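Local coordinates for guanine nucleotide exchange protein (Legionella pneumophila, PDB 1XSZ) that probably acts as a guanine nucleotide exchange factor for ADP-ribosylation factor, with a C-terminal domain that caps the active site of its Sec7 domain, at residues Q107-L112 / F256-K261; S216-L221 / V279-I284; A313-S318 / K344-E349. One frame throughout, in Å; residues are numbered along the deposited sequence.

Contact 1. Residues Q107-L112 / F256-K261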
# COMPACT_ATOMS: atom_id res chain seq x y z
N GLN A 107 2.43 -3.17 1.90
CA GLN A 107 3.01 -3.73 0.69
C GLN A 107 3.07 -2.74 -0.46
O GLN A 107 3.99 -2.79 -1.28
CB GLN A 107 2.28 -5.01 0.27
CG GLN A 107 2.48 -6.15 1.27
CD GLN A 107 1.97 -7.48 0.75
OE1 GLN A 107 2.06 -8.50 1.44
NE2 GLN A 107 1.43 -7.49 -0.46
N LYS A 108 2.10 -1.83 -0.52
CA LYS A 108 2.07 -0.83 -1.58
C LYS A 108 3.18 0.20 -1.35
O LYS A 108 3.87 0.60 -2.28
CB LYS A 108 0.70 -0.16 -1.64
CG LYS A 108 -0.37 -1.08 -2.18
CD LYS A 108 -1.74 -0.43 -2.18
CE LYS A 108 -2.78 -1.35 -2.78
NZ LYS A 108 -4.16 -0.80 -2.60
N ILE A 109 3.34 0.62 -0.10
CA ILE A 109 4.40 1.56 0.24
C ILE A 109 5.74 0.92 -0.13
O ILE A 109 6.61 1.56 -0.72
CB ILE A 109 4.39 1.86 1.76
CG1 ILE A 109 3.16 2.70 2.10
CG2 ILE A 109 5.67 2.59 2.17
CD1 ILE A 109 2.86 2.76 3.58
N ASP A 110 5.89 -0.36 0.20
CA ASP A 110 7.12 -1.09 -0.07
C ASP A 110 7.44 -1.08 -1.57
O ASP A 110 8.58 -0.79 -1.96
CB ASP A 110 6.98 -2.53 0.45
CG ASP A 110 8.30 -3.25 0.58
OD1 ASP A 110 9.36 -2.58 0.53
OD2 ASP A 110 8.28 -4.48 0.76
N ARG A 111 6.46 -1.38 -2.41
CA ARG A 111 6.71 -1.39 -3.85
C ARG A 111 7.17 -0.03 -4.35
O ARG A 111 8.04 0.06 -5.22
CB ARG A 111 5.46 -1.83 -4.61
CG ARG A 111 4.97 -3.21 -4.22
CD ARG A 111 4.11 -3.84 -5.30
NE ARG A 111 3.53 -5.09 -4.84
CZ ARG A 111 2.44 -5.17 -4.09
NH1 ARG A 111 1.80 -4.07 -3.71
NH2 ARG A 111 1.99 -6.36 -3.69
N LEU A 112 6.61 1.05 -3.80
CA LEU A 112 7.01 2.38 -4.23
C LEU A 112 8.47 2.63 -3.84
O LEU A 112 9.26 3.11 -4.65
CB LEU A 112 6.10 3.45 -3.61
CG LEU A 112 4.66 3.48 -4.12
CD1 LEU A 112 3.92 4.62 -3.44
CD2 LEU A 112 4.63 3.67 -5.64
N PHE A 256 7.55 -1.55 11.95
CA PHE A 256 8.02 -0.36 12.65
C PHE A 256 7.33 0.89 12.09
O PHE A 256 6.76 1.70 12.83
CB PHE A 256 9.55 -0.26 12.44
CG PHE A 256 10.20 0.99 12.97
CD1 PHE A 256 10.06 2.22 12.32
CD2 PHE A 256 11.05 0.92 14.08
CE1 PHE A 256 10.75 3.35 12.76
CE2 PHE A 256 11.74 2.05 14.53
CZ PHE A 256 11.59 3.27 13.86
N PHE A 257 7.36 1.02 10.77
CA PHE A 257 6.80 2.19 10.11
C PHE A 257 5.28 2.35 10.13
O PHE A 257 4.77 3.45 10.33
CB PHE A 257 7.32 2.20 8.66
CG PHE A 257 7.00 3.46 7.88
CD1 PHE A 257 7.37 4.71 8.36
CD2 PHE A 257 6.36 3.36 6.65
CE1 PHE A 257 7.11 5.87 7.61
CE2 PHE A 257 6.10 4.51 5.89
CZ PHE A 257 6.48 5.76 6.38
N THR A 258 4.57 1.23 9.94
CA THR A 258 3.11 1.27 9.84
C THR A 258 2.31 0.44 10.84
O THR A 258 1.08 0.58 10.89
CB THR A 258 2.66 0.76 8.46
OG1 THR A 258 2.87 -0.66 8.39
CG2 THR A 258 3.44 1.43 7.33
N GLY A 259 2.97 -0.42 11.60
CA GLY A 259 2.27 -1.27 12.55
C GLY A 259 1.77 -2.55 11.89
O GLY A 259 1.05 -3.35 12.48
N TYR A 260 2.18 -2.75 10.64
CA TYR A 260 1.79 -3.91 9.85
C TYR A 260 2.13 -5.22 10.54
O TYR A 260 3.25 -5.40 11.04
CB TYR A 260 2.51 -3.82 8.49
CG TYR A 260 2.18 -4.88 7.47
CD1 TYR A 260 0.86 -5.18 7.12
CD2 TYR A 260 3.20 -5.54 6.78
CE1 TYR A 260 0.58 -6.09 6.09
CE2 TYR A 260 2.94 -6.44 5.77
CZ TYR A 260 1.63 -6.72 5.42
OH TYR A 260 1.38 -7.62 4.42
N LYS A 261 1.16 -6.14 10.56
CA LYS A 261 1.35 -7.45 11.17
C LYS A 261 1.21 -8.57 10.15
O LYS A 261 1.29 -9.75 10.49
CB LYS A 261 0.34 -7.67 12.31
CG LYS A 261 0.50 -6.70 13.47
CD LYS A 261 -0.19 -7.21 14.73
CE LYS A 261 0.49 -8.47 15.25
NZ LYS A 261 -0.12 -8.93 16.53
O HOH W 1 3.63 -9.09 3.90
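Q107 and Y260 meet with their flat groups almost perpendicular, the amide and ring planes lying 82° apart. The side chain of Q107 is extended beyond CG and brings its amide to the phenol end of the tyrosine, where Y260 OH lies 3.6 Å from Q107 CG and 3.2 Å from Q107 OE1. A water ties the two polar ends together: it lies 3.0 Å from Q107 OE1, to which it probably donates, and is hydrogen-bonded to Y260 OH at 2.7 Å. The hydroxyl also bonds T263 OG1, so its position is fixed from within its own strand as well. CG of Y260 is anti to the backbone N (chi1 -176°), which directs the ring at helix 106-123.

Two residues further along that helix, I109 supplies the apolar half. Its CD1 and T258 CG2 come tip to tip at 4.0 Å, while its other branch, CG2, approaches F257 CE2 obliquely at 4.2 Å. The polar branch of T258 is engaged locally: OG1 accepts from Y260 N at 3.1 Å and bonds L254 O. With G259 leaving helical geometry at positive phi (86°), the chain passes from helix 252-258 into strand 260-268. The arrangement is an ST turn at a helix-to-strand junction of the capping domain, set against a helix of the Sec7 domain in a buried interdomain contact.

Contact 2. Residues S216-L221 / V279-I284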
# COMPACT_ATOMS: atom_id res chain seq x y z
N SER A 216 -13.90 -10.03 19.52
CA SER A 216 -13.55 -11.45 19.50
C SER A 216 -12.99 -11.90 18.16
O SER A 216 -12.03 -12.67 18.11
CB SER A 216 -14.77 -12.30 19.86
OG SER A 216 -15.83 -12.09 18.95
N THR A 217 -13.58 -11.42 17.07
CA THR A 217 -13.11 -11.79 15.74
C THR A 217 -11.72 -11.22 15.49
O THR A 217 -10.86 -11.89 14.93
CB THR A 217 -14.08 -11.30 14.64
OG1 THR A 217 -15.36 -11.92 14.84
CG2 THR A 217 -13.57 -11.67 13.26
N PHE A 218 -11.50 -9.98 15.92
CA PHE A 218 -10.18 -9.37 15.75
C PHE A 218 -9.14 -10.20 16.50
O PHE A 218 -8.06 -10.45 15.97
CB PHE A 218 -10.16 -7.94 16.30
CG PHE A 218 -8.82 -7.28 16.19
CD1 PHE A 218 -8.41 -6.70 14.99
CD2 PHE A 218 -7.94 -7.27 17.27
CE1 PHE A 218 -7.14 -6.12 14.87
CE2 PHE A 218 -6.67 -6.70 17.16
CZ PHE A 218 -6.27 -6.12 15.96
N LYS A 219 -9.46 -10.61 17.72
CA LYS A 219 -8.53 -11.40 18.52
C LYS A 219 -8.17 -12.71 17.83
O LYS A 219 -7.00 -13.09 17.78
CB LYS A 219 -9.12 -11.68 19.90
CG LYS A 219 -9.23 -10.46 20.78
CD LYS A 219 -9.89 -10.80 22.10
CE LYS A 219 -9.93 -9.61 23.04
NZ LYS A 219 -8.55 -9.17 23.41
N LYS A 220 -9.17 -13.40 17.29
CA LYS A 220 -8.92 -14.66 16.60
C LYS A 220 -8.09 -14.42 15.34
O LYS A 220 -7.22 -15.22 14.98
CB LYS A 220 -10.24 -15.34 16.23
CG LYS A 220 -11.02 -15.88 17.42
CD LYS A 220 -12.29 -16.58 16.97
CE LYS A 220 -13.04 -17.20 18.14
NZ LYS A 220 -13.43 -16.19 19.15
N LEU A 221 -8.38 -13.31 14.66
CA LEU A 221 -7.66 -12.97 13.44
C LEU A 221 -6.19 -12.68 13.75
O LEU A 221 -5.29 -13.13 13.04
CB LEU A 221 -8.30 -11.74 12.79
CG LEU A 221 -7.62 -11.21 11.53
CD1 LEU A 221 -7.66 -12.26 10.44
CD2 LEU A 221 -8.33 -9.94 11.08
N VAL A 279 -3.64 -6.69 8.59
CA VAL A 279 -3.79 -6.34 9.99
C VAL A 279 -2.69 -5.37 10.42
O VAL A 279 -1.52 -5.56 10.09
CB VAL A 279 -3.72 -7.59 10.89
CG1 VAL A 279 -3.79 -7.19 12.35
CG2 VAL A 279 -4.86 -8.54 10.54
N TYR A 280 -3.08 -4.32 11.13
CA TYR A 280 -2.15 -3.32 11.65
C TYR A 280 -2.45 -3.06 13.12
O TYR A 280 -3.60 -2.91 13.49
CB TYR A 280 -2.27 -1.98 10.90
CG TYR A 280 -1.98 -2.04 9.43
CD1 TYR A 280 -2.92 -2.53 8.53
CD2 TYR A 280 -0.74 -1.65 8.93
CE1 TYR A 280 -2.64 -2.64 7.18
CE2 TYR A 280 -0.44 -1.75 7.58
CZ TYR A 280 -1.39 -2.26 6.71
OH TYR A 280 -1.09 -2.40 5.38
N THR A 281 -1.41 -3.02 13.95
CA THR A 281 -1.59 -2.71 15.36
C THR A 281 -0.60 -1.58 15.64
O THR A 281 0.57 -1.63 15.24
CB THR A 281 -1.33 -3.93 16.28
OG1 THR A 281 -0.01 -4.43 16.08
CG2 THR A 281 -2.34 -5.02 16.00
N PRO A 282 -1.06 -0.54 16.33
CA PRO A 282 -0.19 0.60 16.64
C PRO A 282 0.98 0.39 17.58
O PRO A 282 0.92 -0.40 18.52
CB PRO A 282 -1.17 1.63 17.19
CG PRO A 282 -2.19 0.76 17.89
CD PRO A 282 -2.41 -0.34 16.88
N ASN A 283 2.08 1.08 17.29
CA ASN A 283 3.25 1.06 18.15
C ASN A 283 3.75 2.51 18.22
O ASN A 283 3.27 3.38 17.49
CB ASN A 283 4.33 0.09 17.66
CG ASN A 283 4.87 0.42 16.29
OD1 ASN A 283 5.42 1.50 16.07
ND2 ASN A 283 4.73 -0.52 15.36
N ILE A 284 4.69 2.78 19.11
CA ILE A 284 5.16 4.14 19.29
C ILE A 284 5.67 4.82 18.02
O ILE A 284 5.58 6.05 17.89
CB ILE A 284 6.25 4.20 20.39
CG1 ILE A 284 6.50 5.65 20.81
CG2 ILE A 284 7.53 3.55 19.88
CD1 ILE A 284 7.39 5.78 22.03
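L221 and V279 make the closest approach of this contact, and it is wholly apolar. L221 CD2 lies 3.8 Å from V279 CG2, and the same valine methyl is 4.0 Å from L221 CG, so one branch of the valine meets both the fork and a tip of the leucine. The two side chains run past each other in opposite directions, which lets them overlap alongside.

Aromatic-to-methyl packing forms the second group. The other valine branch, V279 CG1, anti to its own nitrogen (chi1 177°), comes within 4.3 Å of F218 CE1, at an oblique angle to the ring. T281 CG2 sits at the ring edge of F218, near the ring plane, 4.1 Å from CZ. The phenylalanine reaches it because CG is anti to the backbone N (chi1 178°), which carries the end of the ring nearer to the strand than the start of the side chain would suggest. V296 of the neighbouring strand 295-300 also touches both F218 and L221, while I264 of strand 260-268 touches L221.

Hydrogen bonding stays within each segment's own surroundings. In the helix, L221 N bonds T217 O at 2.9 Å; V279 pairs with K261 and G262 of strand 260-268, and just past the strand's end T281 bonds G259 through the backbone.

No hydrogen bond joins segments 216-221 and 279-284. Helix 216-224 is therefore held on this part of the sheet by shape and hydrophobic burial, its F218 and L221 set one helical turn apart over V279.

Contact 3. Residues A313-S318 / K344-E349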
# COMPACT_ATOMS: atom_id res chain seq x y z
N ALA A 313 -16.34 -11.85 5.36
CA ALA A 313 -15.31 -11.68 6.37
C ALA A 313 -15.56 -10.38 7.15
O ALA A 313 -15.53 -10.36 8.38
CB ALA A 313 -13.93 -11.67 5.73
N ALA A 314 -15.81 -9.29 6.42
CA ALA A 314 -16.06 -8.01 7.07
C ALA A 314 -17.31 -8.03 7.95
O ALA A 314 -17.31 -7.47 9.05
CB ALA A 314 -16.18 -6.91 6.01
N ALA A 315 -18.35 -8.69 7.47
CA ALA A 315 -19.61 -8.77 8.21
C ALA A 315 -19.52 -9.65 9.45
O ALA A 315 -20.34 -9.51 10.36
CB ALA A 315 -20.72 -9.27 7.30
N ASP A 316 -18.54 -10.54 9.50
CA ASP A 316 -18.39 -11.43 10.65
C ASP A 316 -17.89 -10.73 11.91
O ASP A 316 -17.97 -11.29 13.01
CB ASP A 316 -17.46 -12.60 10.30
CG ASP A 316 -18.19 -13.73 9.58
OD1 ASP A 316 -19.44 -13.70 9.54
OD2 ASP A 316 -17.52 -14.64 9.06
N PHE A 317 -17.37 -9.52 11.77
CA PHE A 317 -16.91 -8.76 12.93
C PHE A 317 -18.13 -8.12 13.59
O PHE A 317 -19.08 -7.73 12.91
CB PHE A 317 -15.99 -7.60 12.52
CG PHE A 317 -14.59 -8.00 12.16
CD1 PHE A 317 -14.29 -8.48 10.89
CD2 PHE A 317 -13.56 -7.86 13.08
CE1 PHE A 317 -12.99 -8.80 10.54
CE2 PHE A 317 -12.25 -8.19 12.74
CZ PHE A 317 -11.97 -8.65 11.46
N SER A 318 -18.10 -8.01 14.91
CA SER A 318 -19.19 -7.36 15.63
C SER A 318 -18.97 -5.88 15.36
O SER A 318 -19.91 -5.11 15.17
CB SER A 318 -19.10 -7.63 17.13
OG SER A 318 -20.08 -6.91 17.84
N LYS A 344 -27.59 -8.57 6.75
CA LYS A 344 -29.00 -8.92 6.79
C LYS A 344 -29.15 -10.43 7.00
O LYS A 344 -30.02 -10.87 7.75
CB LYS A 344 -29.69 -8.51 5.49
CG LYS A 344 -29.93 -7.01 5.36
CD LYS A 344 -30.70 -6.69 4.09
CE LYS A 344 -31.02 -5.21 3.99
NZ LYS A 344 -31.82 -4.90 2.77
N LEU A 345 -28.29 -11.20 6.34
CA LEU A 345 -28.33 -12.66 6.47
C LEU A 345 -28.09 -13.03 7.93
O LEU A 345 -28.81 -13.86 8.50
CB LEU A 345 -27.25 -13.31 5.60
CG LEU A 345 -27.09 -14.82 5.75
CD1 LEU A 345 -28.40 -15.51 5.37
CD2 LEU A 345 -25.96 -15.31 4.86
N ILE A 346 -27.08 -12.43 8.54
CA ILE A 346 -26.76 -12.71 9.94
C ILE A 346 -27.95 -12.35 10.82
O ILE A 346 -28.30 -13.09 11.75
CB ILE A 346 -25.50 -11.94 10.38
CG1 ILE A 346 -24.28 -12.51 9.65
CG2 ILE A 346 -25.31 -12.03 11.88
CD1 ILE A 346 -23.02 -11.67 9.81
N THR A 347 -28.59 -11.23 10.52
CA THR A 347 -29.75 -10.80 11.30
C THR A 347 -30.86 -11.84 11.24
O THR A 347 -31.47 -12.15 12.27
CB THR A 347 -30.29 -9.45 10.79
OG1 THR A 347 -29.32 -8.43 11.06
CG2 THR A 347 -31.61 -9.09 11.47
N ILE A 348 -31.12 -12.39 10.06
CA ILE A 348 -32.17 -13.39 9.91
C ILE A 348 -31.79 -14.71 10.58
O ILE A 348 -32.65 -15.40 11.12
CB ILE A 348 -32.50 -13.63 8.43
CG1 ILE A 348 -32.97 -12.31 7.80
CG2 ILE A 348 -33.60 -14.67 8.29
CD1 ILE A 348 -33.11 -12.36 6.30
N GLU A 349 -30.51 -15.05 10.57
CA GLU A 349 -30.08 -16.28 11.22
C GLU A 349 -30.28 -16.15 12.73
O GLU A 349 -30.63 -17.12 13.40
CB GLU A 349 -28.60 -16.56 10.92
CG GLU A 349 -28.31 -16.74 9.44
CD GLU A 349 -26.87 -17.12 9.16
OE1 GLU A 349 -25.98 -16.61 9.86
OE2 GLU A 349 -26.64 -17.92 8.23
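A small, partly buried helix-to-helix contact joins the C-terminal end of helix 306-315 to the long terminal helix 332-351, towards the periphery of the protein, about 28 Å from the centre of the chain to the centre of the contact. Only 86 Å² is buried, both sides summed, and a single side chain, I346, carries it from the terminal helix. The nearest pair of CA atoms is that of A315 and I346, 8.3 Å apart.

The evidence lies in where one methyl ends up. I346 CD1 comes to 3.5 Å from A315 O and 4.2 Å from A315 CB, so it covers both the carbonyl and the side chain of that residue. The first torsion (chi1 -68°) sets CG1 anti to the carbonyl carbon, and chi2 near 170° extends the branch so that CD1 leads. D316 adds a further contact across its side chain: the two chains cross at about a right angle, and I346 CD1 lies 4.1 Å from D316 OD1. This is van der Waals contact, with no hydrogen bond between the segments.

Polar ties come from outside the two segments. A315 O also accepts from K343 NZ of the terminal helix, so a lysine and a methyl share its surroundings, while D316 OD2 is held by G238 N. One residue before A315, A314 touches Y339 of helix 332-351 and I298 of strand 295-300, and F317 packs on T217, F218 and L221 of helix 216-224 as well as on V296 and I298. The end of helix 306-315 thus lies between the terminal helix and the sheet with its covering helix.

Contact 1 bridges the Sec7 and capping domains, whereas contact 2 lies within the capping domain and contact 3 joins the end of helix 306-315 to the chain's last helix, 332-351. Contacts 1 and 2, with centres 16 Å apart, meet through neighbouring strands 260-268 and 274-280 of one antiparallel sheet, and their segments alternate along the chain. Contact 3 follows both in sequence; its centre is 20 Å from that of contact 2 and 30 Å from that of contact 1. It touches contact 2, where T217 OG1 and D316 O are probably hydrogen-bonded at 3.3 Å. The series therefore runs outward from the domain interface across the sheet to the terminal helix, linking the cap's outer helices to the Sec7 domain.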